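Local coordinates for protein tryptophane-5-halogenase (Microbispora sp. ATCC PTA-5024, PDB 5UAO) that catalyses the probably FAD-dependent 5-chlorination of a peptide tryptophan during biosynthesis of the lanthipeptide NAI-107, at residues Gly104-Trp109 and Tyr273-Thr278; Ala251-Thr256 and Ala396-Leu401; Ala281-Thr286 and Gly296-Ser301; Glu352-Ser357 and Ser402-Phe407. All blocks are in the same frame, centred on the assembly; numbering follows the deposited sequence.

Interaction 1: residues Gly104-Trp109 and Tyr273-Thr278; sequences GIRFEW and YTTATT
Ile-105 to Glu-108 pair in parallel with Thr-274 to Thr-277, their short axes 22° apart in direction. Backbone bonds alternate from Thr-274 N on Gly-104 O (3.1 Å) to Thr-278 N on Glu-108 O. The latter oxygen also receives the Thr-278 hydroxyl in its carbonyl plane, on a lone pair (OG1 to O 2.9 Å), and two bonds therefore hold it. The tight side carries Ile-105, Phe-107 and Ala-276. The Ala-276 methyl CB lies 3.9 Å from Phe-107 CD1 and 4.1 Å from Ile-105 CG2, while that same CG2 lies over one face of the phenyl ring, toward its rim. Next to them, Thr-278 OG1 comes 3.5 Å from Trp-109 CE3, and Phe-107 CD1 lies over a face of the indole near its rim; Trp-109 NE1 is hydrogen-bonded to His-404 O. The opposite side is polar and, at Arg-106 and Glu-108, partly open to solvent. Thr-277 OG1 donates to Glu-108 OE1 from above the carboxylate plane (2.6 Å), and OE1 also forms a salt bridge at the guanidinium edge with Arg-106 NH1 (3.6 Å). Arg-106 runs extended, CG anti to the backbone N (chi1 -172°), which lays CB and CD alongside the ring of Tyr-273, whose OH reaches Asp-152. A water held by Thr-275 OG1 (2.8 Å) binds Arg-106 NH1 weakly. In the mixed sheet, strand 116-119 flanks 104-108, and strand 282-288 lies beyond 274-279.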
# COMPACT_ATOMS: atom_id res chain seq x y z
N GLY A 104 -10.52 -7.08 -22.38
CA GLY A 104 -10.42 -5.69 -21.95
C GLY A 104 -11.65 -4.89 -22.33
O GLY A 104 -12.74 -5.44 -22.54
N ILE A 105 -11.48 -3.56 -22.32
CA ILE A 105 -12.50 -2.64 -22.71
C ILE A 105 -12.02 -1.86 -23.95
O ILE A 105 -10.90 -1.33 -24.00
CB ILE A 105 -12.82 -1.63 -21.60
CG1 ILE A 105 -13.32 -2.32 -20.34
CG2 ILE A 105 -13.79 -0.60 -22.13
CD1 ILE A 105 -13.48 -1.47 -19.10
N ARG A 106 -12.89 -1.85 -24.96
CA ARG A 106 -12.75 -0.94 -26.07
C ARG A 106 -13.45 0.37 -25.83
O ARG A 106 -14.71 0.46 -25.85
CB ARG A 106 -13.33 -1.57 -27.31
CG ARG A 106 -13.07 -0.78 -28.57
CD ARG A 106 -13.60 -1.42 -29.86
NE ARG A 106 -13.33 -0.40 -30.86
CZ ARG A 106 -14.18 0.56 -31.24
NH1 ARG A 106 -15.46 0.57 -30.86
NH2 ARG A 106 -13.75 1.48 -32.06
N PHE A 107 -12.66 1.42 -25.85
CA PHE A 107 -13.14 2.76 -25.53
C PHE A 107 -13.34 3.62 -26.79
O PHE A 107 -12.35 4.06 -27.40
CB PHE A 107 -12.12 3.44 -24.61
CG PHE A 107 -12.25 3.11 -23.16
CD1 PHE A 107 -13.26 3.67 -22.41
CD2 PHE A 107 -11.34 2.24 -22.52
CE1 PHE A 107 -13.43 3.37 -21.07
CE2 PHE A 107 -11.49 1.96 -21.19
CZ PHE A 107 -12.54 2.50 -20.46
N GLU A 108 -14.60 3.84 -27.20
CA GLU A 108 -14.90 4.81 -28.26
C GLU A 108 -15.10 6.14 -27.52
O GLU A 108 -16.18 6.52 -27.09
CB GLU A 108 -16.13 4.53 -29.10
CG GLU A 108 -16.31 3.13 -29.54
CD GLU A 108 -17.49 3.09 -30.52
OE1 GLU A 108 -18.51 2.35 -30.25
OE2 GLU A 108 -17.44 3.91 -31.49
N TRP A 109 -13.98 6.81 -27.35
CA TRP A 109 -13.82 7.74 -26.27
C TRP A 109 -12.62 8.63 -26.57
O TRP A 109 -11.61 8.16 -27.08
CB TRP A 109 -13.49 6.91 -25.02
CG TRP A 109 -13.83 7.53 -23.67
CD1 TRP A 109 -13.04 8.38 -22.91
CD2 TRP A 109 -14.99 7.24 -22.85
NE1 TRP A 109 -13.69 8.68 -21.71
CE2 TRP A 109 -14.87 7.99 -21.66
CE3 TRP A 109 -16.12 6.48 -23.04
CZ2 TRP A 109 -15.84 7.95 -20.68
CZ3 TRP A 109 -17.07 6.41 -22.05
CH2 TRP A 109 -16.95 7.16 -20.89
N TYR A 273 -14.38 -8.39 -25.73
CA TYR A 273 -14.22 -7.25 -24.92
C TYR A 273 -15.59 -6.58 -24.65
O TYR A 273 -16.58 -6.79 -25.36
CB TYR A 273 -13.20 -6.27 -25.57
CG TYR A 273 -13.52 -5.94 -27.01
CD1 TYR A 273 -14.56 -5.03 -27.34
CD2 TYR A 273 -12.77 -6.50 -28.02
CE1 TYR A 273 -14.87 -4.78 -28.68
CE2 TYR A 273 -13.04 -6.25 -29.35
CZ TYR A 273 -14.07 -5.41 -29.68
OH TYR A 273 -14.31 -5.17 -30.97
N THR A 274 -15.61 -5.73 -23.65
CA THR A 274 -16.73 -4.84 -23.40
C THR A 274 -16.44 -3.56 -24.21
O THR A 274 -15.26 -3.13 -24.31
CB THR A 274 -16.79 -4.53 -21.90
OG1 THR A 274 -17.11 -5.72 -21.16
CG2 THR A 274 -17.77 -3.50 -21.61
N THR A 275 -17.46 -2.93 -24.76
CA THR A 275 -17.26 -1.66 -25.46
C THR A 275 -17.90 -0.55 -24.60
O THR A 275 -18.99 -0.75 -24.01
CB THR A 275 -17.89 -1.70 -26.86
OG1 THR A 275 -17.31 -2.78 -27.62
CG2 THR A 275 -17.71 -0.37 -27.63
N ALA A 276 -17.21 0.58 -24.52
CA ALA A 276 -17.72 1.78 -23.87
C ALA A 276 -17.71 2.88 -24.90
O ALA A 276 -16.63 3.28 -25.38
CB ALA A 276 -16.81 2.16 -22.72
N THR A 277 -18.92 3.34 -25.25
CA THR A 277 -19.11 4.28 -26.35
C THR A 277 -19.62 5.61 -25.82
O THR A 277 -20.67 5.64 -25.15
CB THR A 277 -20.16 3.66 -27.33
OG1 THR A 277 -19.65 2.43 -27.89
CG2 THR A 277 -20.49 4.52 -28.46
N THR A 278 -18.98 6.69 -26.19
CA THR A 278 -19.40 8.02 -25.72
C THR A 278 -20.75 8.36 -26.41
O THR A 278 -20.90 8.09 -27.60
CB THR A 278 -18.38 9.05 -26.08
OG1 THR A 278 -17.12 8.78 -25.45
CG2 THR A 278 -18.77 10.48 -25.58
O HOH W 1 -17.39 -2.29 -30.33

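Interaction 2: residues Ala251-Thr256 and Ala396-Leu401; sequences ASSLFT and AIRWFL
Ser-253 and Leu-254, in a loop without regular structure, face Arg-398 and Leu-401 on one side of a helix, the CA atoms of Ser-253 and Arg-398 standing 7.6 Å apart, and side chains make the junction. Arg-398 reaches across with a bend at its second torsion (chi2 -105°) and grips a single atom side-on: NE donates to Ser-253 OG at 2.9 Å (158°) and NH2 to the same OG at 3.1 Å. The hydroxyl oxygen lies almost exactly in the guanidinium plane, and it is also hydrogen-bonded to Asp-424 O. Ser-252 OG comes close to NH2 at the same edge, but the angle there is poor and its bond goes to Asp-424 OD2 instead. Trp-399 covers one face of the guanidinium, its CH2 sitting 3.4 Å above the centre of the plane, and Arg-398 CD lies over the indole in turn, which fixes where the guanidinium lies. Beside this polar part, Leu-254 and Leu-401 meet at about a right angle, with CD2 of the former 3.7 Å from CB of the latter. An alanine in place of Arg-398 would lose both bonds to Ser-253 OG and is likely to open a gap against the Trp-399 ring. The loop follows strand 247-249, and the contact ties the lead-in to strand 258-264, of the seven-stranded sheet, to the long helix 383-406.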
# COMPACT_ATOMS: atom_id res chain seq x y z
N ALA A 251 -21.10 12.44 -6.27
CA ALA A 251 -21.75 13.18 -7.31
C ALA A 251 -20.95 14.34 -7.86
O ALA A 251 -21.18 14.75 -8.96
CB ALA A 251 -23.09 13.69 -6.84
N SER A 252 -20.06 14.91 -7.07
CA SER A 252 -19.17 15.93 -7.62
C SER A 252 -18.30 15.35 -8.76
O SER A 252 -17.82 16.08 -9.63
CB SER A 252 -18.31 16.52 -6.53
OG SER A 252 -17.32 15.65 -6.01
N SER A 253 -18.08 14.05 -8.76
CA SER A 253 -17.24 13.44 -9.82
C SER A 253 -18.03 12.62 -10.83
O SER A 253 -17.63 12.51 -11.98
CB SER A 253 -16.26 12.51 -9.21
OG SER A 253 -15.30 13.18 -8.42
N LEU A 254 -19.10 11.99 -10.38
CA LEU A 254 -19.79 10.99 -11.16
C LEU A 254 -21.26 11.46 -11.19
O LEU A 254 -21.96 11.42 -10.19
CB LEU A 254 -19.54 9.61 -10.53
CG LEU A 254 -18.04 9.20 -10.43
CD1 LEU A 254 -17.87 7.86 -9.75
CD2 LEU A 254 -17.50 9.04 -11.84
N PHE A 255 -21.66 12.00 -12.34
CA PHE A 255 -22.93 12.71 -12.50
C PHE A 255 -24.08 11.85 -13.08
O PHE A 255 -25.20 12.33 -13.19
CB PHE A 255 -22.79 13.78 -13.60
CG PHE A 255 -21.74 14.78 -13.42
CD1 PHE A 255 -21.22 15.12 -12.18
CD2 PHE A 255 -21.32 15.50 -14.53
CE1 PHE A 255 -20.29 16.15 -12.05
CE2 PHE A 255 -20.38 16.53 -14.41
CZ PHE A 255 -19.85 16.84 -13.17
N THR A 256 -23.78 10.67 -13.65
CA THR A 256 -24.86 9.87 -14.23
C THR A 256 -25.70 9.17 -13.16
O THR A 256 -25.18 8.87 -12.11
CB THR A 256 -24.29 8.81 -15.18
OG1 THR A 256 -23.35 8.00 -14.50
CG2 THR A 256 -23.60 9.49 -16.35
N ALA A 396 -10.58 5.21 -4.23
CA ALA A 396 -9.62 5.16 -5.32
C ALA A 396 -10.33 4.88 -6.69
O ALA A 396 -9.89 5.42 -7.71
CB ALA A 396 -8.51 4.14 -5.04
N ILE A 397 -11.30 3.95 -6.71
CA ILE A 397 -12.07 3.67 -7.89
C ILE A 397 -12.78 4.92 -8.32
O ILE A 397 -12.83 5.22 -9.49
CB ILE A 397 -13.01 2.52 -7.68
CG1 ILE A 397 -12.19 1.23 -7.64
CG2 ILE A 397 -14.03 2.41 -8.76
CD1 ILE A 397 -12.91 0.09 -6.99
N ARG A 398 -13.30 5.68 -7.36
CA ARG A 398 -14.02 6.89 -7.69
C ARG A 398 -13.14 7.86 -8.48
O ARG A 398 -13.53 8.38 -9.52
CB ARG A 398 -14.62 7.53 -6.42
CG ARG A 398 -15.23 8.90 -6.64
CD ARG A 398 -14.36 9.98 -6.11
NE ARG A 398 -14.99 11.30 -6.19
CZ ARG A 398 -15.59 11.95 -5.19
NH1 ARG A 398 -15.60 11.49 -3.96
NH2 ARG A 398 -16.13 13.15 -5.43
N TRP A 399 -11.98 8.15 -7.94
CA TRP A 399 -11.04 9.06 -8.59
C TRP A 399 -10.55 8.54 -9.92
O TRP A 399 -10.42 9.29 -10.84
CB TRP A 399 -9.86 9.42 -7.70
CG TRP A 399 -10.29 10.08 -6.45
CD1 TRP A 399 -10.13 9.58 -5.20
CD2 TRP A 399 -11.03 11.29 -6.32
NE1 TRP A 399 -10.66 10.44 -4.29
CE2 TRP A 399 -11.29 11.46 -4.94
CE3 TRP A 399 -11.54 12.23 -7.23
CZ2 TRP A 399 -11.98 12.57 -4.42
CZ3 TRP A 399 -12.24 13.30 -6.73
CH2 TRP A 399 -12.44 13.47 -5.32
N PHE A 400 -10.37 7.23 -10.06
CA PHE A 400 -10.04 6.70 -11.39
C PHE A 400 -11.18 6.91 -12.40
O PHE A 400 -10.93 7.28 -13.54
CB PHE A 400 -9.74 5.18 -11.23
CG PHE A 400 -9.44 4.44 -12.51
CD1 PHE A 400 -8.59 4.98 -13.47
CD2 PHE A 400 -9.95 3.17 -12.73
CE1 PHE A 400 -8.26 4.27 -14.62
CE2 PHE A 400 -9.63 2.45 -13.87
CZ PHE A 400 -8.79 2.99 -14.81
N LEU A 401 -12.42 6.64 -12.02
CA LEU A 401 -13.52 6.92 -12.90
C LEU A 401 -13.60 8.41 -13.23
O LEU A 401 -14.02 8.77 -14.35
CB LEU A 401 -14.87 6.47 -12.35
CG LEU A 401 -15.00 4.94 -12.20
CD1 LEU A 401 -16.36 4.57 -11.62
CD2 LEU A 401 -14.89 4.32 -13.56

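Interaction 3: residues Ala281-Thr286 and Gly296-Ser301; sequences AGWCWT and GYVFSS
Trp-283 and Val-298 form a hydrogen-bonded antiparallel pair near the open end of this hairpin, with Trp-283 N on Val-298 O at 2.9 Å and Val-298 N on Trp-283 O at 2.8 Å. Trp-285 and Gly-296 exchange a second such pair, and Ser-300 N reaches Ala-281 O where the strands end. A side chain joins in at that end: Tyr-297 OH accepts from Ala-281 N (3.1 Å), and its other partner is Glu-312. The phenol edge lies along the backbone near Gly-282 and Trp-283. Trp-283, Trp-285 and Val-298 share the opposite face. Both tryptophans place CG between backbone N and carbonyl carbon (chi1 66° for Trp-283, 76° for Trp-285), which turns their rings back over the partner strand. The six-membered ring of Trp-285 covers Gly-296, whose CA sits 3.5 Å from the ring centroid, 6° off the normal, in a CH-pi contact. A CB on this glycine would run into Trp-285 CH2. Val-298 fits between the two indoles: CB lies over the five-membered ring of Trp-283 at 4.0 Å from its centroid, and CG2 touches the edge of Trp-285 at CZ3 (3.7 Å). Gly-282 is confined as well, since its backbone angles suit glycine and a side chain would strike Val-298 O. Trp-283 and Trp-285 match the W-x-W-x-I-P signature of flavin-dependent halogenases. The chemistry implies a strand pair that fixes two indoles, Trp-285 touching FAD and Trp-283 hydrogen-bonded through NE1 to Glu-352, on the loop that lines the flavin.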
# COMPACT_ATOMS: atom_id res chain seq x y z
N ALA A 281 -25.18 12.36 -23.65
CA ALA A 281 -25.38 12.68 -22.22
C ALA A 281 -24.88 11.56 -21.31
O ALA A 281 -25.45 11.34 -20.22
CB ALA A 281 -26.85 12.91 -22.01
N GLY A 282 -23.76 10.91 -21.68
CA GLY A 282 -23.24 9.77 -20.93
C GLY A 282 -22.55 8.81 -21.86
O GLY A 282 -21.81 9.25 -22.76
N TRP A 283 -22.79 7.51 -21.68
CA TRP A 283 -22.07 6.53 -22.50
C TRP A 283 -22.85 5.23 -22.51
O TRP A 283 -23.69 4.99 -21.62
CB TRP A 283 -20.62 6.32 -21.92
CG TRP A 283 -20.61 5.68 -20.53
CD1 TRP A 283 -20.82 6.31 -19.34
CD2 TRP A 283 -20.50 4.28 -20.21
NE1 TRP A 283 -20.82 5.40 -18.31
CE2 TRP A 283 -20.61 4.15 -18.81
CE3 TRP A 283 -20.22 3.12 -20.98
CZ2 TRP A 283 -20.51 2.91 -18.16
CZ3 TRP A 283 -20.10 1.91 -20.34
CH2 TRP A 283 -20.24 1.81 -18.94
N CYS A 284 -22.49 4.33 -23.44
CA CYS A 284 -23.25 3.12 -23.61
C CYS A 284 -22.32 1.91 -23.61
O CYS A 284 -21.30 1.92 -24.27
CB CYS A 284 -24.09 3.19 -24.92
SG CYS A 284 -25.24 1.81 -25.13
N TRP A 285 -22.65 0.90 -22.83
CA TRP A 285 -21.88 -0.38 -22.83
C TRP A 285 -22.42 -1.30 -23.86
O TRP A 285 -23.63 -1.26 -24.15
CB TRP A 285 -21.89 -1.06 -21.47
CG TRP A 285 -23.14 -1.80 -21.03
CD1 TRP A 285 -23.58 -3.01 -21.48
CD2 TRP A 285 -24.03 -1.42 -20.00
NE1 TRP A 285 -24.73 -3.38 -20.80
CE2 TRP A 285 -24.98 -2.43 -19.85
CE3 TRP A 285 -24.11 -0.31 -19.18
CZ2 TRP A 285 -26.02 -2.36 -18.91
CZ3 TRP A 285 -25.14 -0.26 -18.22
CH2 TRP A 285 -26.08 -1.22 -18.13
N THR A 286 -21.53 -2.18 -24.34
CA THR A 286 -21.89 -3.32 -25.16
C THR A 286 -21.17 -4.53 -24.60
O THR A 286 -19.92 -4.59 -24.63
CB THR A 286 -21.46 -3.14 -26.64
OG1 THR A 286 -22.09 -1.99 -27.23
CG2 THR A 286 -21.91 -4.36 -27.47
N GLY A 296 -26.36 -0.91 -22.59
CA GLY A 296 -26.93 0.03 -21.65
C GLY A 296 -26.38 1.43 -21.78
O GLY A 296 -25.17 1.66 -21.70
N TYR A 297 -27.29 2.36 -22.01
CA TYR A 297 -26.95 3.78 -22.06
C TYR A 297 -27.12 4.38 -20.67
O TYR A 297 -28.22 4.55 -20.15
CB TYR A 297 -27.86 4.47 -23.06
CG TYR A 297 -27.67 5.92 -23.26
CD1 TYR A 297 -26.60 6.62 -22.70
CD2 TYR A 297 -28.51 6.62 -24.15
CE1 TYR A 297 -26.44 7.98 -22.94
CE2 TYR A 297 -28.32 7.95 -24.41
CZ TYR A 297 -27.27 8.61 -23.84
OH TYR A 297 -27.09 9.95 -24.10
N VAL A 298 -25.96 4.58 -20.07
CA VAL A 298 -25.82 5.24 -18.80
C VAL A 298 -25.80 6.75 -19.05
O VAL A 298 -24.96 7.27 -19.78
CB VAL A 298 -24.45 4.79 -18.14
CG1 VAL A 298 -24.10 5.63 -16.92
CG2 VAL A 298 -24.52 3.32 -17.71
N PHE A 299 -26.69 7.45 -18.41
CA PHE A 299 -26.87 8.91 -18.70
C PHE A 299 -27.14 9.69 -17.42
O PHE A 299 -27.55 9.11 -16.41
CB PHE A 299 -28.02 9.14 -19.73
CG PHE A 299 -29.37 8.65 -19.33
CD1 PHE A 299 -29.73 7.32 -19.50
CD2 PHE A 299 -30.33 9.51 -18.87
CE1 PHE A 299 -31.01 6.89 -19.16
CE2 PHE A 299 -31.59 9.09 -18.48
CZ PHE A 299 -31.95 7.77 -18.64
N SER A 300 -26.97 11.03 -17.50
CA SER A 300 -27.49 11.98 -16.50
C SER A 300 -28.90 12.37 -16.79
O SER A 300 -29.19 13.02 -17.84
CB SER A 300 -26.70 13.28 -16.52
OG SER A 300 -27.44 14.21 -15.72
N SER A 301 -29.82 12.00 -15.91
CA SER A 301 -31.23 12.32 -16.12
C SER A 301 -31.45 13.87 -16.09
O SER A 301 -32.41 14.39 -16.66
CB SER A 301 -32.13 11.60 -15.11
OG SER A 301 -31.87 12.11 -13.83

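Interaction 4: residues Glu352-Ser357 and Ser402-Phe407; sequences EPLESS and SIHYRF. With FAD (flavin-adenine dinucleotide), chain E.
His-404 and Glu-355 form a His-carboxylate hydrogen bond between helix 383-406 and the loop that lines the flavin. NE2 donates to OE2 at 2.7 Å, nearly straight at 170°. OE2 lies in the imidazole plane and uses its anti lone pair, but the carboxylate itself is turned 76° from the ring. Glu-355 gets there by folding at its second torsion (chi2 -78°), which brings the acid back toward the histidine. Tyr-405 makes the second polar link, its OH donating to Glu-352 OE1; the modelled separation of 2.4 Å is very short, and its exact value is doubtful. That oxygen arrives near the plane of the phenol, at its edge. Leu-354 fills the ground between the two bonds: its CD2 packs on His-404 CB (3.7 Å) and Tyr-405 CE2 (4.0 Å). All five residues are buried. In the second shell, His-404 ND1 is hydrogen-bonded to Phe-400 O one turn back, and the Phe-400 ring meets the imidazole edge-to-face, which together set the rotation of the histidine. Trp-416 packs against the Tyr-405 ring, and Tyr-460 OH holds Glu-355 O. Replacing His-404 by an alanine would remove the NE2 donor and would probably leave the Glu-355 carboxylate without this mate and free to turn. On the far side of the same loop lie two residues of the FAD pocket: Ser-356 CB comes 3.6 Å from FAD N3, and Pro-353 CB lies 3.1 Å from FAD N5.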
# COMPACT_ATOMS: atom_id res chain seq x y z
N GLU A 352 -20.84 3.68 -11.39
CA GLU A 352 -21.33 3.27 -12.71
C GLU A 352 -20.37 2.23 -13.26
O GLU A 352 -19.19 2.16 -12.83
CB GLU A 352 -21.43 4.43 -13.64
CG GLU A 352 -20.15 5.18 -13.93
CD GLU A 352 -20.45 6.55 -14.50
OE1 GLU A 352 -20.80 6.70 -15.67
OE2 GLU A 352 -20.38 7.50 -13.72
N PRO A 353 -20.89 1.36 -14.11
CA PRO A 353 -20.09 0.22 -14.51
C PRO A 353 -19.08 0.51 -15.56
O PRO A 353 -18.68 -0.40 -16.31
CB PRO A 353 -21.15 -0.76 -15.01
CG PRO A 353 -22.15 0.19 -15.63
CD PRO A 353 -22.28 1.24 -14.59
N LEU A 354 -18.51 1.70 -15.60
CA LEU A 354 -17.49 1.99 -16.65
C LEU A 354 -16.18 1.10 -16.61
O LEU A 354 -15.44 0.88 -17.61
CB LEU A 354 -17.21 3.48 -16.58
CG LEU A 354 -16.54 4.23 -17.71
CD1 LEU A 354 -17.16 3.98 -19.06
CD2 LEU A 354 -16.65 5.70 -17.34
N GLU A 355 -15.84 0.62 -15.45
CA GLU A 355 -14.65 -0.30 -15.31
C GLU A 355 -14.98 -1.68 -14.73
O GLU A 355 -14.08 -2.40 -14.24
CB GLU A 355 -13.59 0.41 -14.48
CG GLU A 355 -12.91 1.54 -15.24
CD GLU A 355 -11.87 1.06 -16.24
OE1 GLU A 355 -11.62 -0.18 -16.28
OE2 GLU A 355 -11.38 1.89 -17.04
N SER A 356 -16.28 -2.01 -14.73
CA SER A 356 -16.89 -3.16 -13.99
C SER A 356 -16.24 -3.57 -12.70
O SER A 356 -15.67 -4.64 -12.55
CB SER A 356 -17.03 -4.38 -14.87
OG SER A 356 -15.97 -4.48 -15.71
N SER A 357 -16.28 -2.66 -11.77
CA SER A 357 -15.78 -2.90 -10.46
C SER A 357 -16.84 -3.49 -9.51
O SER A 357 -16.51 -3.83 -8.42
CB SER A 357 -15.35 -1.56 -9.88
OG SER A 357 -16.33 -0.61 -10.15
N SER A 402 -13.29 9.26 -12.24
CA SER A 402 -13.39 10.73 -12.47
C SER A 402 -12.57 11.18 -13.71
O SER A 402 -12.99 12.05 -14.45
CB SER A 402 -12.94 11.51 -11.20
OG SER A 402 -11.51 11.71 -11.02
N ILE A 403 -11.41 10.58 -13.94
CA ILE A 403 -10.58 10.97 -15.08
C ILE A 403 -11.10 10.43 -16.39
O ILE A 403 -10.61 10.87 -17.42
CB ILE A 403 -9.07 10.68 -14.86
CG1 ILE A 403 -8.80 9.18 -14.80
CG2 ILE A 403 -8.62 11.31 -13.60
CD1 ILE A 403 -7.65 8.76 -15.62
N HIS A 404 -12.03 9.45 -16.38
CA HIS A 404 -12.69 9.02 -17.64
C HIS A 404 -13.62 10.14 -18.14
O HIS A 404 -13.89 10.27 -19.34
CB HIS A 404 -13.55 7.79 -17.46
CG HIS A 404 -12.81 6.54 -17.06
ND1 HIS A 404 -11.99 6.46 -15.97
CD2 HIS A 404 -12.82 5.30 -17.60
CE1 HIS A 404 -11.52 5.22 -15.84
NE2 HIS A 404 -12.04 4.50 -16.80
N TYR A 405 -14.15 10.94 -17.20
CA TYR A 405 -15.07 12.01 -17.53
C TYR A 405 -14.44 13.34 -17.81
O TYR A 405 -14.77 13.98 -18.82
CB TYR A 405 -16.15 12.18 -16.43
CG TYR A 405 -17.31 11.22 -16.59
CD1 TYR A 405 -18.33 11.48 -17.50
CD2 TYR A 405 -17.34 10.00 -15.89
CE1 TYR A 405 -19.35 10.60 -17.66
CE2 TYR A 405 -18.36 9.12 -16.03
CZ TYR A 405 -19.35 9.44 -16.94
OH TYR A 405 -20.34 8.60 -17.12
N ARG A 406 -13.47 13.75 -16.98
CA ARG A 406 -12.85 15.08 -17.07
C ARG A 406 -12.16 15.29 -18.41
O ARG A 406 -12.06 16.43 -18.88
CB ARG A 406 -11.80 15.19 -15.97
CG ARG A 406 -11.09 16.52 -15.88
CD ARG A 406 -12.01 17.52 -15.25
NE ARG A 406 -11.55 18.88 -15.44
CZ ARG A 406 -11.70 19.85 -14.54
NH1 ARG A 406 -12.25 19.63 -13.36
NH2 ARG A 406 -11.26 21.06 -14.81
N PHE A 407 -11.62 14.21 -19.03
CA PHE A 407 -10.72 14.39 -20.17
C PHE A 407 -11.26 13.81 -21.50
O PHE A 407 -10.48 13.57 -22.45
CB PHE A 407 -9.36 13.79 -19.85
CG PHE A 407 -8.70 14.40 -18.65
CD1 PHE A 407 -8.30 15.73 -18.67
CD2 PHE A 407 -8.48 13.66 -17.51
CE1 PHE A 407 -7.65 16.29 -17.58
CE2 PHE A 407 -7.90 14.21 -16.39
CZ PHE A 407 -7.45 15.54 -16.44
PA FAD E . -29.89 -6.28 -5.90
O1A FAD E . -29.56 -7.06 -7.18
O2A FAD E . -30.63 -4.93 -5.92
O5B FAD E . -30.58 -7.26 -4.83
C5B FAD E . -31.27 -6.85 -3.67
C4B FAD E . -31.94 -8.08 -3.08
O4B FAD E . -32.38 -7.58 -1.82
C3B FAD E . -33.17 -8.66 -3.81
O3B FAD E . -33.20 -10.17 -3.82
C2B FAD E . -34.35 -8.12 -2.99
O2B FAD E . -35.59 -8.94 -3.03
C1B FAD E . -33.71 -8.07 -1.60
N9A FAD E . -34.47 -7.18 -0.68
C8A FAD E . -34.53 -5.81 -0.74
N7A FAD E . -35.31 -5.36 0.28
C5A FAD E . -35.76 -6.44 0.96
C6A FAD E . -36.66 -6.65 2.08
N6A FAD E . -37.22 -5.57 2.70
N1A FAD E . -36.86 -7.89 2.48
C2A FAD E . -36.29 -8.96 1.90
N3A FAD E . -35.48 -8.84 0.85
C4A FAD E . -35.19 -7.62 0.35
N1 FAD E . -21.30 -4.83 -11.70
C2 FAD E . -20.33 -5.51 -12.40
O2 FAD E . -19.48 -6.25 -11.80
N3 FAD E . -20.25 -5.42 -13.76
C4 FAD E . -21.10 -4.69 -14.51
O4 FAD E . -20.93 -4.66 -15.76
C4X FAD E . -22.18 -3.93 -13.78
N5 FAD E . -23.06 -3.11 -14.41
C5X FAD E . -24.03 -2.43 -13.75
C6 FAD E . -24.89 -1.60 -14.45
C7 FAD E . -25.87 -0.87 -13.81
C7M FAD E . -26.84 0.01 -14.54
C8 FAD E . -26.04 -1.01 -12.36
C8M FAD E . -27.13 -0.21 -11.67
C9 FAD E . -25.18 -1.83 -11.65
C9A FAD E . -24.14 -2.54 -12.26
N10 FAD E . -23.23 -3.38 -11.53
C10 FAD E . -22.23 -4.06 -12.30
C1' FAD E . -23.28 -3.67 -10.06
C2' FAD E . -23.92 -5.14 -10.02
O2' FAD E . -25.10 -4.96 -10.80
C3' FAD E . -24.70 -5.93 -8.90
O3' FAD E . -25.54 -7.09 -9.23
C4' FAD E . -25.90 -5.12 -8.52
O4' FAD E . -25.89 -3.82 -9.18
C5' FAD E . -25.98 -5.20 -7.00
O5' FAD E . -26.36 -6.48 -6.59
P FAD E . -27.10 -6.51 -5.13
O1P FAD E . -26.35 -5.67 -4.18
O2P FAD E . -27.17 -8.00 -4.86
O3P FAD E . -28.51 -5.81 -5.16

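Overall arrangement
Interaction 4 lies close to the other three: its centre is about 7 Å from that of interaction 2, 11 Å from interaction 1 and 12 Å from interaction 3, and it touches all of them, as interaction 3 also does. It shares helix 383-406 with interaction 2, and Thr-256 of that loop packs its CG2 on Tyr-405 OH. Interactions 1 and 3 are adjoining parts of one mixed sheet, joined where Thr-277 O meets Cys-284 N at 2.8 Å. Ile-105 CD1 reaches Leu-354 O at 3.4 Å. Interactions 3 and 4 both supply residues to the FAD pocket, whereas the centres of interactions 1 and 2 stand about 18 Å apart without touching.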